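Glycosylation Associate Protein 2 (Streptococcus agalactiae serotype V, PDB 6OYC) forms the Gap123 complex with its partner proteins and probably takes part in glycosylation and accessory Sec export of a secreted surface adhesin. Local coordinates at residues F122-F127 with E233-G238; L118-Y123 with D183-L188; N177-S182 with L257-G262; L206-D209 with D213-A216; W219-E224 with Q228-E233. All blocks are in the same frame, centred on the assembly; numbering follows the deposited sequence.

Contact 1: F122-F127 with E233-G238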
# COMPACT_ATOMS: atom_id res chain seq x y z
N PHE B 122 9.68 -7.19 16.09
CA PHE B 122 10.01 -5.88 16.64
C PHE B 122 11.34 -5.38 16.07
O PHE B 122 11.44 -4.28 15.50
CB PHE B 122 10.09 -5.95 18.17
CG PHE B 122 8.75 -6.00 18.87
CD1 PHE B 122 7.56 -5.90 18.15
CD2 PHE B 122 8.68 -6.12 20.26
CE1 PHE B 122 6.31 -5.93 18.82
CE2 PHE B 122 7.46 -6.16 20.93
CZ PHE B 122 6.27 -6.07 20.21
N TYR B 123 12.38 -6.22 16.19
CA TYR B 123 13.73 -5.82 15.81
C TYR B 123 13.80 -5.33 14.37
O TYR B 123 14.51 -4.36 14.07
CB TYR B 123 14.70 -6.98 16.02
CG TYR B 123 16.15 -6.57 16.04
CD1 TYR B 123 16.57 -5.53 16.86
CD2 TYR B 123 17.10 -7.21 15.25
CE1 TYR B 123 17.89 -5.14 16.90
CE2 TYR B 123 18.44 -6.82 15.29
CZ TYR B 123 18.81 -5.78 16.12
OH TYR B 123 20.11 -5.35 16.19
N LYS B 124 13.08 -5.96 13.46
CA LYS B 124 13.28 -5.64 12.05
C LYS B 124 12.03 -5.11 11.37
O LYS B 124 12.07 -4.85 10.16
CB LYS B 124 13.83 -6.87 11.31
CG LYS B 124 15.28 -7.20 11.75
CD LYS B 124 16.07 -7.95 10.69
CE LYS B 124 17.50 -8.25 11.16
NZ LYS B 124 18.27 -9.09 10.17
N GLY B 125 10.94 -4.88 12.12
CA GLY B 125 9.68 -4.52 11.50
C GLY B 125 9.06 -3.22 11.97
O GLY B 125 7.95 -2.89 11.53
N LEU B 126 9.74 -2.46 12.83
CA LEU B 126 9.17 -1.27 13.44
C LEU B 126 9.80 0.02 12.92
O LEU B 126 9.68 1.07 13.55
CB LEU B 126 9.29 -1.35 14.97
CG LEU B 126 8.42 -2.42 15.68
CD1 LEU B 126 8.68 -2.53 17.19
CD2 LEU B 126 6.94 -2.15 15.42
N PHE B 127 10.49 -0.05 11.79
CA PHE B 127 11.12 1.14 11.23
C PHE B 127 10.07 2.14 10.76
O PHE B 127 8.93 1.78 10.43
CB PHE B 127 12.06 0.76 10.06
CG PHE B 127 11.37 -0.03 8.94
CD1 PHE B 127 11.28 -1.42 9.00
CD2 PHE B 127 10.79 0.63 7.85
CE1 PHE B 127 10.64 -2.14 7.98
CE2 PHE B 127 10.14 -0.07 6.84
CZ PHE B 127 10.06 -1.46 6.91
N GLU B 233 15.65 -12.18 5.54
CA GLU B 233 16.20 -11.43 6.64
C GLU B 233 17.53 -12.05 7.00
O GLU B 233 17.63 -13.27 7.15
CB GLU B 233 15.20 -11.47 7.80
CG GLU B 233 15.68 -10.92 9.06
CD GLU B 233 16.30 -11.95 9.97
OE1 GLU B 233 15.61 -12.90 10.40
OE2 GLU B 233 17.48 -11.76 10.28
N SER B 234 18.56 -11.22 7.11
CA SER B 234 19.85 -11.69 7.57
C SER B 234 20.59 -10.52 8.19
O SER B 234 20.33 -9.36 7.85
CB SER B 234 20.69 -12.28 6.43
OG SER B 234 22.05 -12.41 6.81
N ASP B 235 21.53 -10.81 9.07
CA ASP B 235 22.29 -9.71 9.65
C ASP B 235 23.47 -9.28 8.79
O ASP B 235 24.18 -8.34 9.16
CB ASP B 235 22.73 -10.05 11.06
CG ASP B 235 21.54 -10.21 12.03
OD1 ASP B 235 21.67 -10.97 13.02
OD2 ASP B 235 20.49 -9.55 11.81
N ILE B 236 23.65 -9.89 7.63
CA ILE B 236 24.66 -9.47 6.67
C ILE B 236 24.04 -8.47 5.71
O ILE B 236 22.95 -8.70 5.18
CB ILE B 236 25.22 -10.68 5.90
CG1 ILE B 236 26.01 -11.57 6.85
CG2 ILE B 236 26.06 -10.21 4.75
CD1 ILE B 236 25.87 -13.08 6.55
N SER B 237 24.73 -7.37 5.49
CA SER B 237 24.30 -6.35 4.54
C SER B 237 24.99 -6.57 3.18
O SER B 237 26.18 -6.93 3.12
CB SER B 237 24.63 -4.98 5.11
OG SER B 237 23.95 -3.96 4.42
N GLY B 238 24.25 -6.34 2.10
CA GLY B 238 24.82 -6.45 0.76
C GLY B 238 23.84 -6.17 -0.36
O GLY B 238 23.02 -5.25 -0.26
O HOH W 1 17.64 -8.10 7.44
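The ammonium group of Lys-124 plugs into the 233-235 loop, where two acidic side chains grip it. NZ makes salt bridges of 2.8 Å with Glu-233 OE2 and 2.8 Å with Asp-235 OD2. Each carboxylate oxygen is met on its anti side, clearly tilted from the carboxylate plane. A weak bond of 3.1 Å runs from Lys-124 NZ to Ser-234 O. Water 1 accepts from Lys-124 NZ and from Ser-234 N, so it ties the ammonium group to the backbone of the loop. The lysine reaches this far because its chain is fully extended beyond CG. The Glu-233 chain is bent at chi2 (-93°) and crosses the lysine at about a right angle, with its CG 3.4 Å from Lys-124 CD. Behind this shell, Ile-236 N bonds to Ser-234 OG at 3.1 Å, an ST turn that shapes the loop. Glu-233 also has a salt bridge with Arg-120, so OE2 serves two cations. This should favour the charged carboxylate. Lys-124 lies near the end of helix 115-125, and the acidic loop joins strand 230-232 to strand 238-247. Tyr-185 of strand 185-195 packs against both Lys-124 and Glu-233.

Contact 2: L118-Y123 with D183-L188; sequences LIRQFY and DFYNEL
Tyr-185, the first residue of strand 185-195, points its hydroxyl at the backbone of Arg-120 and Gln-121. This is a small surface contact. Helix 115-125, which packs on the five-stranded parallel sheet through Phe-122, meets the beginning of strand 185-195 of an antiparallel beta domain. Arg-120 can be followed outward. Its CB lies 4.1 Å from Tyr-185 OH. Its CG comes closer, 3.7 Å from Tyr-185 OH. There the chain bends (chi2 65°), and from CD on it leads away from the phenol. The guanidinium lies well clear of the ring. At the tip, NH2 turns to the acidic loop, where Glu-233 is its salt-bridge partner. The backbone comes as near as the side chains. Tyr-185 OH is 3.6 Å from Arg-120 O and 3.7 Å from Gln-121 N. The alpha carbon of Gln-121 sits at the ring edge, near the ring plane. Gln-121 CG is 4.0 Å from Tyr-185 OH, and beyond it the chain runs away extended. Its amide end goes to Gly-264 O through NE2 and to a glycerol through OE1. Lys-5 NZ donates a hydrogen bond to the backbone oxygen of Tyr-123 and another to that of Asp-183. These two acceptors, Tyr-123 O and Asp-183 O, lie 3.8 Å apart.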
# COMPACT_ATOMS: atom_id res chain seq x y z
N LEU B 118 8.15 -12.70 17.89
CA LEU B 118 7.72 -11.32 18.11
C LEU B 118 8.91 -10.41 18.36
O LEU B 118 8.94 -9.27 17.87
CB LEU B 118 6.74 -11.24 19.29
CG LEU B 118 6.18 -9.82 19.48
CD1 LEU B 118 5.44 -9.37 18.21
CD2 LEU B 118 5.28 -9.71 20.72
N ILE B 119 9.90 -10.88 19.12
CA ILE B 119 11.11 -10.09 19.32
C ILE B 119 11.77 -9.78 17.98
O ILE B 119 12.16 -8.64 17.71
CB ILE B 119 12.07 -10.84 20.27
CG1 ILE B 119 11.47 -10.85 21.68
CG2 ILE B 119 13.50 -10.23 20.20
CD1 ILE B 119 11.94 -11.98 22.52
N ARG B 120 11.90 -10.80 17.12
CA ARG B 120 12.52 -10.60 15.81
C ARG B 120 11.71 -9.62 14.96
O ARG B 120 12.29 -8.76 14.28
CB ARG B 120 12.65 -11.95 15.09
CG ARG B 120 13.64 -11.98 13.94
CD ARG B 120 15.05 -11.75 14.46
NE ARG B 120 16.09 -11.90 13.44
CZ ARG B 120 17.36 -11.54 13.64
NH1 ARG B 120 17.72 -11.01 14.81
NH2 ARG B 120 18.25 -11.69 12.68
N GLN B 121 10.38 -9.73 15.00
CA GLN B 121 9.52 -8.81 14.26
C GLN B 121 9.66 -7.37 14.77
O GLN B 121 9.71 -6.42 13.98
CB GLN B 121 8.06 -9.25 14.36
CG GLN B 121 7.74 -10.55 13.65
CD GLN B 121 6.31 -11.03 13.96
OE1 GLN B 121 5.91 -11.11 15.12
NE2 GLN B 121 5.55 -11.32 12.92
N PHE B 122 9.68 -7.19 16.09
CA PHE B 122 10.01 -5.88 16.64
C PHE B 122 11.34 -5.38 16.07
O PHE B 122 11.44 -4.28 15.50
CB PHE B 122 10.09 -5.95 18.17
CG PHE B 122 8.75 -6.00 18.87
CD1 PHE B 122 7.56 -5.90 18.15
CD2 PHE B 122 8.68 -6.12 20.26
CE1 PHE B 122 6.31 -5.93 18.82
CE2 PHE B 122 7.46 -6.16 20.93
CZ PHE B 122 6.27 -6.07 20.21
N TYR B 123 12.38 -6.22 16.19
CA TYR B 123 13.73 -5.82 15.81
C TYR B 123 13.80 -5.33 14.37
O TYR B 123 14.51 -4.36 14.07
CB TYR B 123 14.70 -6.98 16.02
CG TYR B 123 16.15 -6.57 16.04
CD1 TYR B 123 16.57 -5.53 16.86
CD2 TYR B 123 17.10 -7.21 15.25
CE1 TYR B 123 17.89 -5.14 16.90
CE2 TYR B 123 18.44 -6.82 15.29
CZ TYR B 123 18.81 -5.78 16.12
OH TYR B 123 20.11 -5.35 16.19
N ASP B 183 18.78 -4.49 8.53
CA ASP B 183 17.99 -3.87 9.60
C ASP B 183 16.49 -4.12 9.51
O ASP B 183 15.80 -3.91 10.51
CB ASP B 183 18.25 -2.38 9.64
CG ASP B 183 19.69 -2.06 9.95
OD1 ASP B 183 20.27 -2.68 10.88
OD2 ASP B 183 20.25 -1.22 9.26
N PHE B 184 15.97 -4.56 8.36
CA PHE B 184 14.56 -4.92 8.23
C PHE B 184 14.43 -6.13 7.32
O PHE B 184 15.42 -6.63 6.78
CB PHE B 184 13.72 -3.74 7.72
CG PHE B 184 14.37 -2.93 6.62
CD1 PHE B 184 14.39 -3.40 5.31
CD2 PHE B 184 14.93 -1.69 6.89
CE1 PHE B 184 14.98 -2.64 4.29
CE2 PHE B 184 15.51 -0.94 5.88
CZ PHE B 184 15.54 -1.42 4.58
N TYR B 185 13.20 -6.62 7.18
CA TYR B 185 12.94 -7.70 6.24
C TYR B 185 13.05 -7.18 4.82
O TYR B 185 12.73 -6.02 4.53
CB TYR B 185 11.55 -8.29 6.47
CG TYR B 185 11.41 -8.94 7.81
CD1 TYR B 185 11.04 -8.19 8.94
CD2 TYR B 185 11.67 -10.29 7.97
CE1 TYR B 185 10.93 -8.79 10.19
CE2 TYR B 185 11.57 -10.89 9.21
CZ TYR B 185 11.20 -10.14 10.31
OH TYR B 185 11.08 -10.75 11.54
N ASN B 186 13.53 -8.04 3.93
CA ASN B 186 13.65 -7.72 2.51
C ASN B 186 12.59 -8.53 1.78
O ASN B 186 12.70 -9.76 1.70
CB ASN B 186 15.05 -8.02 1.99
CG ASN B 186 16.10 -7.21 2.71
OD1 ASN B 186 16.41 -6.09 2.32
ND2 ASN B 186 16.63 -7.77 3.81
N GLU B 187 11.58 -7.83 1.28
CA GLU B 187 10.46 -8.47 0.62
C GLU B 187 10.72 -8.55 -0.87
O GLU B 187 11.19 -7.59 -1.48
CB GLU B 187 9.17 -7.70 0.89
CG GLU B 187 8.56 -8.00 2.23
CD GLU B 187 7.20 -7.31 2.46
OE1 GLU B 187 6.81 -6.41 1.68
OE2 GLU B 187 6.53 -7.68 3.45
N LEU B 188 10.37 -9.68 -1.45
CA LEU B 188 10.36 -9.86 -2.89
C LEU B 188 9.00 -10.42 -3.27
O LEU B 188 8.44 -11.25 -2.55
CB LEU B 188 11.47 -10.83 -3.33
CG LEU B 188 12.88 -10.42 -2.90
CD1 LEU B 188 13.88 -11.56 -3.08
CD2 LEU B 188 13.32 -9.20 -3.68

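Contact 3: N177-S182 with L257-G262; sequences NIPFSS and LHRRNG
Ile-178 and Arg-259 slide past each other in opposite directions, lying side by side between two strands. The methyl CG2 of Ile-178 rests on the aliphatic part of the arginine, 3.7 Å from Arg-259 CD. It also lies 3.8 Å from Arg-259 CG. Arg-259 chi1 (66°) sets CG between the backbone N and the carbonyl carbon, and a bend at chi2 then swings the guanidinium over to Pro-179. Proline and arginine cross at about a right angle. Pro-179 CD sits over one face of the guanidinium, toward its rim, 3.8 Å from Arg-259 NH2. The other arm of Ile-178 points to Leu-257, with its CD1 4.1 Å from Leu-257 CD2. Arg-259 NH2 also bonds to a glycerol and has a weak, long ion pair with Glu-133. Strand segments 178-180 and 257-262 run nearly parallel, 22° apart, at a closest approach of 8.9 Å. They belong to different antiparallel sheets. This is face-to-face packing across a beta sandwich, consistent with a lectin-like domain.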
# COMPACT_ATOMS: atom_id res chain seq x y z
N ASN B 177 21.42 -5.55 -9.25
CA ASN B 177 21.35 -6.06 -7.89
C ASN B 177 20.34 -5.29 -7.07
O ASN B 177 20.07 -4.11 -7.32
CB ASN B 177 22.73 -6.01 -7.24
CG ASN B 177 23.76 -6.83 -8.01
OD1 ASN B 177 24.73 -6.30 -8.55
ND2 ASN B 177 23.52 -8.14 -8.08
N ILE B 178 19.79 -5.97 -6.08
CA ILE B 178 18.76 -5.43 -5.20
C ILE B 178 19.39 -5.15 -3.85
O ILE B 178 19.90 -6.09 -3.22
CB ILE B 178 17.59 -6.41 -5.05
CG1 ILE B 178 17.01 -6.75 -6.42
CG2 ILE B 178 16.52 -5.82 -4.16
CD1 ILE B 178 15.93 -7.80 -6.37
N PRO B 179 19.39 -3.91 -3.37
CA PRO B 179 19.92 -3.62 -2.03
C PRO B 179 19.26 -4.50 -0.98
O PRO B 179 18.04 -4.64 -0.93
CB PRO B 179 19.57 -2.14 -1.82
CG PRO B 179 19.33 -1.59 -3.21
CD PRO B 179 18.74 -2.74 -3.98
N PHE B 180 20.08 -5.10 -0.14
CA PHE B 180 19.61 -5.99 0.91
C PHE B 180 20.04 -5.41 2.24
O PHE B 180 21.23 -5.22 2.49
CB PHE B 180 20.19 -7.40 0.72
CG PHE B 180 19.70 -8.40 1.72
CD1 PHE B 180 20.27 -8.48 2.98
CD2 PHE B 180 18.67 -9.27 1.38
CE1 PHE B 180 19.82 -9.41 3.89
CE2 PHE B 180 18.22 -10.21 2.28
CZ PHE B 180 18.80 -10.28 3.54
N SER B 181 19.07 -5.13 3.10
CA SER B 181 19.35 -4.50 4.38
C SER B 181 19.48 -5.55 5.47
O SER B 181 18.81 -6.59 5.46
CB SER B 181 18.23 -3.52 4.73
OG SER B 181 18.35 -3.05 6.07
N SER B 182 20.34 -5.27 6.43
CA SER B 182 20.42 -6.09 7.63
C SER B 182 19.47 -5.61 8.72
O SER B 182 19.34 -6.29 9.75
CB SER B 182 21.86 -6.11 8.15
OG SER B 182 22.38 -4.80 8.18
N LEU B 257 9.11 -7.68 -10.97
CA LEU B 257 9.59 -8.22 -9.70
C LEU B 257 9.62 -7.07 -8.70
O LEU B 257 10.40 -6.12 -8.86
CB LEU B 257 10.98 -8.86 -9.87
CG LEU B 257 11.77 -9.10 -8.58
CD1 LEU B 257 11.05 -10.14 -7.72
CD2 LEU B 257 13.20 -9.56 -8.90
N HIS B 258 8.77 -7.15 -7.67
CA HIS B 258 8.69 -6.13 -6.63
C HIS B 258 9.68 -6.43 -5.53
O HIS B 258 9.82 -7.59 -5.11
CB HIS B 258 7.29 -6.08 -6.01
CG HIS B 258 6.20 -5.80 -6.99
ND1 HIS B 258 5.68 -4.55 -7.17
CD2 HIS B 258 5.51 -6.63 -7.81
CE1 HIS B 258 4.72 -4.60 -8.08
NE2 HIS B 258 4.59 -5.86 -8.48
N ARG B 259 10.31 -5.38 -5.01
CA ARG B 259 11.10 -5.50 -3.79
C ARG B 259 10.71 -4.39 -2.83
O ARG B 259 10.56 -3.23 -3.24
CB ARG B 259 12.60 -5.48 -4.09
CG ARG B 259 13.13 -4.16 -4.65
CD ARG B 259 13.83 -3.42 -3.55
NE ARG B 259 14.60 -2.31 -4.05
CZ ARG B 259 15.12 -1.35 -3.28
NH1 ARG B 259 14.94 -1.39 -1.96
NH2 ARG B 259 15.82 -0.38 -3.82
N ARG B 260 10.54 -4.73 -1.55
CA ARG B 260 9.95 -3.82 -0.56
C ARG B 260 10.69 -3.91 0.77
O ARG B 260 11.20 -4.97 1.15
CB ARG B 260 8.45 -4.13 -0.33
CG ARG B 260 7.59 -3.88 -1.56
CD ARG B 260 6.20 -4.54 -1.49
NE ARG B 260 5.53 -4.41 -2.78
CZ ARG B 260 4.71 -5.33 -3.28
NH1 ARG B 260 4.44 -6.42 -2.59
NH2 ARG B 260 4.14 -5.13 -4.46
N ASN B 261 10.74 -2.78 1.48
CA ASN B 261 11.09 -2.82 2.90
C ASN B 261 9.96 -3.52 3.64
O ASN B 261 8.81 -3.05 3.62
CB ASN B 261 11.32 -1.42 3.46
CG ASN B 261 12.51 -0.69 2.83
OD1 ASN B 261 13.22 -1.21 1.95
ND2 ASN B 261 12.72 0.55 3.28
N GLY B 262 10.26 -4.66 4.26
CA GLY B 262 9.24 -5.51 4.85
C GLY B 262 9.25 -5.52 6.37
O GLY B 262 10.26 -5.20 7.01

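Contact 4: L206-D209 with D213-A216; sequences LIVD and DDIA
Leu-206 O is approached by two donors of the opposite strand. Ala-216 N gives it a hydrogen bond of 2.8 Å, bent at the hydrogen (142°). The alpha carbon of Ile-215 adds a CA-H...O contact, 3.3 Å from Leu-206 O. Asp-214 O is held in the same way. Val-208 N bonds to it at 2.8 Å, and Ile-207 CA touches it at 3.3 Å. Between these bonds lies Ile-207 with Ile-215, an antiparallel non-hydrogen-bonded pair. Its side chains share one face of the sheet and meet through Ile-207 CG1 and Ile-215 CD1, 3.6 Å apart. Val-208 and Ala-216 meet more tightly, with 3.4 Å between Val-208 CG2 and Ala-216 CB. The same valine methyl is 3.5 Å from Asp-214 OD2. Leu-206 also has a backbone bond to Lys-217, one residue beyond Ala-216, which is consistent with a beta bulge there. In the connecting turn, Ser-211 OG bonds to Val-208 O and Asp-214 N. Ile-236 packs against Leu-206, Val-208 and Ala-216. The whole is a beta hairpin of strands 198-208 and 215-222, the latter an outermost strand of the five-stranded antiparallel sheet.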
# COMPACT_ATOMS: atom_id res chain seq x y z
N LEU B 206 23.08 -13.56 -1.95
CA LEU B 206 23.43 -12.35 -1.21
C LEU B 206 24.93 -12.08 -1.33
O LEU B 206 25.75 -12.79 -0.73
CB LEU B 206 23.01 -12.50 0.25
CG LEU B 206 23.38 -11.35 1.20
CD1 LEU B 206 22.84 -10.01 0.67
CD2 LEU B 206 22.83 -11.66 2.60
N ILE B 207 25.29 -11.05 -2.09
CA ILE B 207 26.67 -10.61 -2.24
C ILE B 207 26.99 -9.63 -1.11
O ILE B 207 26.33 -8.59 -0.98
CB ILE B 207 26.90 -9.96 -3.62
CG1 ILE B 207 26.57 -10.95 -4.75
CG2 ILE B 207 28.34 -9.43 -3.76
CD1 ILE B 207 25.84 -10.32 -5.94
N VAL B 208 28.01 -9.95 -0.30
CA VAL B 208 28.32 -9.14 0.88
C VAL B 208 28.70 -7.73 0.47
O VAL B 208 29.45 -7.52 -0.49
CB VAL B 208 29.45 -9.75 1.71
CG1 VAL B 208 29.88 -8.80 2.85
CG2 VAL B 208 29.04 -11.08 2.27
N ASP B 209 28.22 -6.76 1.23
CA ASP B 209 28.49 -5.36 0.94
C ASP B 209 29.98 -5.10 0.75
O ASP B 209 30.81 -5.54 1.55
CB ASP B 209 27.95 -4.50 2.06
CG ASP B 209 27.25 -3.31 1.55
OD1 ASP B 209 27.83 -2.60 0.67
OD2 ASP B 209 26.11 -3.09 2.01
N ASP B 213 32.56 -10.51 -4.94
CA ASP B 213 31.76 -11.69 -5.25
C ASP B 213 31.65 -12.64 -4.06
O ASP B 213 31.68 -13.86 -4.24
CB ASP B 213 32.36 -12.46 -6.44
CG ASP B 213 33.82 -12.88 -6.20
OD1 ASP B 213 34.36 -12.68 -5.07
OD2 ASP B 213 34.44 -13.42 -7.15
N ASP B 214 31.56 -12.11 -2.85
CA ASP B 214 31.43 -12.95 -1.66
C ASP B 214 29.94 -13.24 -1.47
O ASP B 214 29.19 -12.38 -1.02
CB ASP B 214 32.06 -12.25 -0.45
CG ASP B 214 31.97 -13.08 0.84
OD1 ASP B 214 31.60 -14.27 0.80
OD2 ASP B 214 32.26 -12.52 1.93
N ILE B 215 29.51 -14.44 -1.88
CA ILE B 215 28.14 -14.90 -1.68
C ILE B 215 28.03 -15.39 -0.23
O ILE B 215 28.45 -16.51 0.07
CB ILE B 215 27.74 -16.01 -2.65
CG1 ILE B 215 28.15 -15.70 -4.11
CG2 ILE B 215 26.26 -16.36 -2.50
CD1 ILE B 215 27.70 -14.37 -4.63
N ALA B 216 27.47 -14.57 0.66
CA ALA B 216 27.34 -15.03 2.05
C ALA B 216 26.15 -15.95 2.26
O ALA B 216 26.13 -16.69 3.25
CB ALA B 216 27.21 -13.84 3.01

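Contact 5: W219-E224 with Q228-E233; sequences WYFEKE and QLISLE. With SO4 (sulfate ion), chain P.
Two CH-pi contacts join Trp-219 to Leu-232 and Phe-221 to Ile-230. Leu-232 CD2 sits 3.7 Å from the centroid of the five-membered ring of Trp-219, only 5° off the normal. Ile-230 CG2 lies over one face of Phe-221, 4.0 Å from the ring centroid but further from its axis. Plain apolar packing fills in around them. Leu-232 CD1 touches the six-membered ring at Trp-219 CE3, 3.8 Å away. Its CD2 also reaches Phe-221 CZ at 4.0 Å, so this one methyl bridges both aromatic rings. At the end of the contact there is a hydrogen bond from Gln-228 NE2 to Glu-224 OE1, 3.0 Å long and fairly straight (161°). It stays in the amide plane but meets the carboxylate on the syn side, 31° out of plane. Both chains bend at chi2 to bring these ends together. A sulfate ion, probably from the crystallisation liquor, lies at the indole edge. Trp-219 NE1 donates to its O3 at 3.1 Å and more weakly to O1. Strand segments 219-222 and 230-232 run antiparallel in different sheets, their axes 10.2 Å apart at closest approach. The first is bonded to strand 198-208, the second to strand 185-195.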
# COMPACT_ATOMS: atom_id res chain seq x y z
N TRP B 219 19.27 -18.35 -1.15
CA TRP B 219 17.97 -18.99 -1.00
C TRP B 219 17.46 -19.45 -2.35
O TRP B 219 17.90 -18.98 -3.41
CB TRP B 219 16.93 -18.03 -0.41
CG TRP B 219 17.28 -17.31 0.87
CD1 TRP B 219 16.84 -17.62 2.12
CD2 TRP B 219 18.08 -16.13 1.02
NE1 TRP B 219 17.33 -16.73 3.04
CE2 TRP B 219 18.08 -15.79 2.39
CE3 TRP B 219 18.81 -15.33 0.12
CZ2 TRP B 219 18.79 -14.68 2.89
CZ3 TRP B 219 19.50 -14.23 0.62
CH2 TRP B 219 19.49 -13.91 2.00
N TYR B 220 16.48 -20.36 -2.33
CA TYR B 220 15.78 -20.75 -3.55
C TYR B 220 14.29 -20.83 -3.26
O TYR B 220 13.87 -21.10 -2.13
CB TYR B 220 16.28 -22.10 -4.10
CG TYR B 220 15.78 -23.26 -3.27
CD1 TYR B 220 16.44 -23.62 -2.09
CD2 TYR B 220 14.63 -23.96 -3.61
CE1 TYR B 220 15.98 -24.66 -1.30
CE2 TYR B 220 14.16 -25.00 -2.82
CZ TYR B 220 14.84 -25.34 -1.66
OH TYR B 220 14.39 -26.38 -0.86
N PHE B 221 13.49 -20.60 -4.29
CA PHE B 221 12.04 -20.68 -4.17
C PHE B 221 11.48 -21.18 -5.49
O PHE B 221 11.88 -20.70 -6.56
CB PHE B 221 11.43 -19.31 -3.78
CG PHE B 221 11.94 -18.79 -2.47
CD1 PHE B 221 11.38 -19.24 -1.27
CD2 PHE B 221 13.00 -17.90 -2.42
CE1 PHE B 221 11.88 -18.79 -0.06
CE2 PHE B 221 13.50 -17.45 -1.22
CZ PHE B 221 12.94 -17.89 -0.03
N GLU B 222 10.57 -22.13 -5.43
CA GLU B 222 10.00 -22.70 -6.64
C GLU B 222 8.50 -22.81 -6.48
O GLU B 222 7.96 -22.61 -5.39
CB GLU B 222 10.61 -24.07 -6.94
CG GLU B 222 10.52 -25.02 -5.79
CD GLU B 222 11.51 -26.16 -5.92
OE1 GLU B 222 12.71 -25.94 -5.68
OE2 GLU B 222 11.08 -27.29 -6.25
N LYS B 223 7.84 -23.13 -7.60
CA LYS B 223 6.39 -23.30 -7.77
C LYS B 223 5.54 -22.45 -6.84
O LYS B 223 5.39 -21.25 -7.06
CB LYS B 223 5.99 -24.78 -7.62
CG LYS B 223 7.15 -25.75 -7.65
CD LYS B 223 6.70 -27.18 -7.80
CE LYS B 223 7.87 -28.10 -7.59
NZ LYS B 223 8.06 -28.39 -6.13
N GLU B 224 4.96 -23.07 -5.80
CA GLU B 224 3.93 -22.38 -5.02
C GLU B 224 4.52 -21.24 -4.21
O GLU B 224 3.85 -20.23 -3.99
CB GLU B 224 3.20 -23.38 -4.11
CG GLU B 224 2.24 -22.75 -3.07
CD GLU B 224 1.14 -21.84 -3.68
OE1 GLU B 224 0.60 -21.00 -2.92
OE2 GLU B 224 0.82 -21.96 -4.89
N GLN B 228 3.75 -16.54 -3.60
CA GLN B 228 3.62 -15.88 -2.32
C GLN B 228 4.70 -14.83 -2.16
O GLN B 228 5.75 -14.86 -2.80
CB GLN B 228 3.71 -16.89 -1.16
CG GLN B 228 2.62 -17.95 -1.17
CD GLN B 228 1.23 -17.36 -1.38
OE1 GLN B 228 0.93 -16.24 -0.93
NE2 GLN B 228 0.36 -18.10 -2.07
N LEU B 229 4.43 -13.89 -1.26
CA LEU B 229 5.46 -12.99 -0.79
C LEU B 229 6.68 -13.76 -0.29
O LEU B 229 6.57 -14.81 0.35
CB LEU B 229 4.88 -12.11 0.31
CG LEU B 229 5.41 -10.68 0.38
CD1 LEU B 229 5.02 -9.91 -0.88
CD2 LEU B 229 4.85 -10.01 1.63
N ILE B 230 7.87 -13.26 -0.60
CA ILE B 230 9.11 -13.80 -0.08
C ILE B 230 9.69 -12.79 0.89
O ILE B 230 9.79 -11.60 0.56
CB ILE B 230 10.10 -14.10 -1.22
CG1 ILE B 230 9.53 -15.19 -2.14
CG2 ILE B 230 11.47 -14.50 -0.68
CD1 ILE B 230 10.38 -15.39 -3.41
N SER B 231 10.05 -13.25 2.08
CA SER B 231 10.49 -12.34 3.14
C SER B 231 11.83 -12.84 3.65
O SER B 231 11.90 -13.87 4.33
CB SER B 231 9.46 -12.25 4.27
OG SER B 231 9.91 -11.39 5.29
N LEU B 232 12.88 -12.09 3.33
CA LEU B 232 14.26 -12.48 3.60
C LEU B 232 14.87 -11.59 4.66
O LEU B 232 14.70 -10.37 4.64
CB LEU B 232 15.12 -12.38 2.35
CG LEU B 232 14.64 -13.23 1.18
CD1 LEU B 232 15.66 -13.17 0.04
CD2 LEU B 232 14.45 -14.64 1.69
N GLU B 233 15.65 -12.18 5.54
CA GLU B 233 16.20 -11.43 6.64
C GLU B 233 17.53 -12.05 7.00
O GLU B 233 17.63 -13.27 7.15
CB GLU B 233 15.20 -11.47 7.80
CG GLU B 233 15.68 -10.92 9.06
CD GLU B 233 16.30 -11.95 9.97
OE1 GLU B 233 15.61 -12.90 10.40
OE2 GLU B 233 17.48 -11.76 10.28
S SO4 P . 17.05 -18.33 6.41
O1 SO4 P . 16.30 -18.81 5.26
O2 SO4 P . 18.17 -19.23 6.64
O3 SO4 P . 17.52 -16.97 6.11
O4 SO4 P . 16.16 -18.31 7.58

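Overall arrangement
Contacts 1 and 2 share helix 115-125, their centres 5 Å apart, and fasten it to the beta sandwich. Arg-120 of contact 2 reaches the acidic loop of contact 1. Contacts 3 and 5 each span the two sheets of the sandwich, 13 Å apart between centres. Phe-180 links them: its CE2 is 3.8 Å from Leu-232 CB. Its CG is also 3.7 Å from Leu-206 CD1 of contact 4, the outlying hairpin. The sulfate at Trp-219 of contact 5 lies about 6 Å from the Ser-234 side chain of contact 1. Glycerol, probably from the crystallisation liquor, is bonded in contacts 2 and 3. A possible triad, Ser-371, His-491 and Asp-461, belongs to the later, probably alpha/beta-hydrolase-like part of the chain.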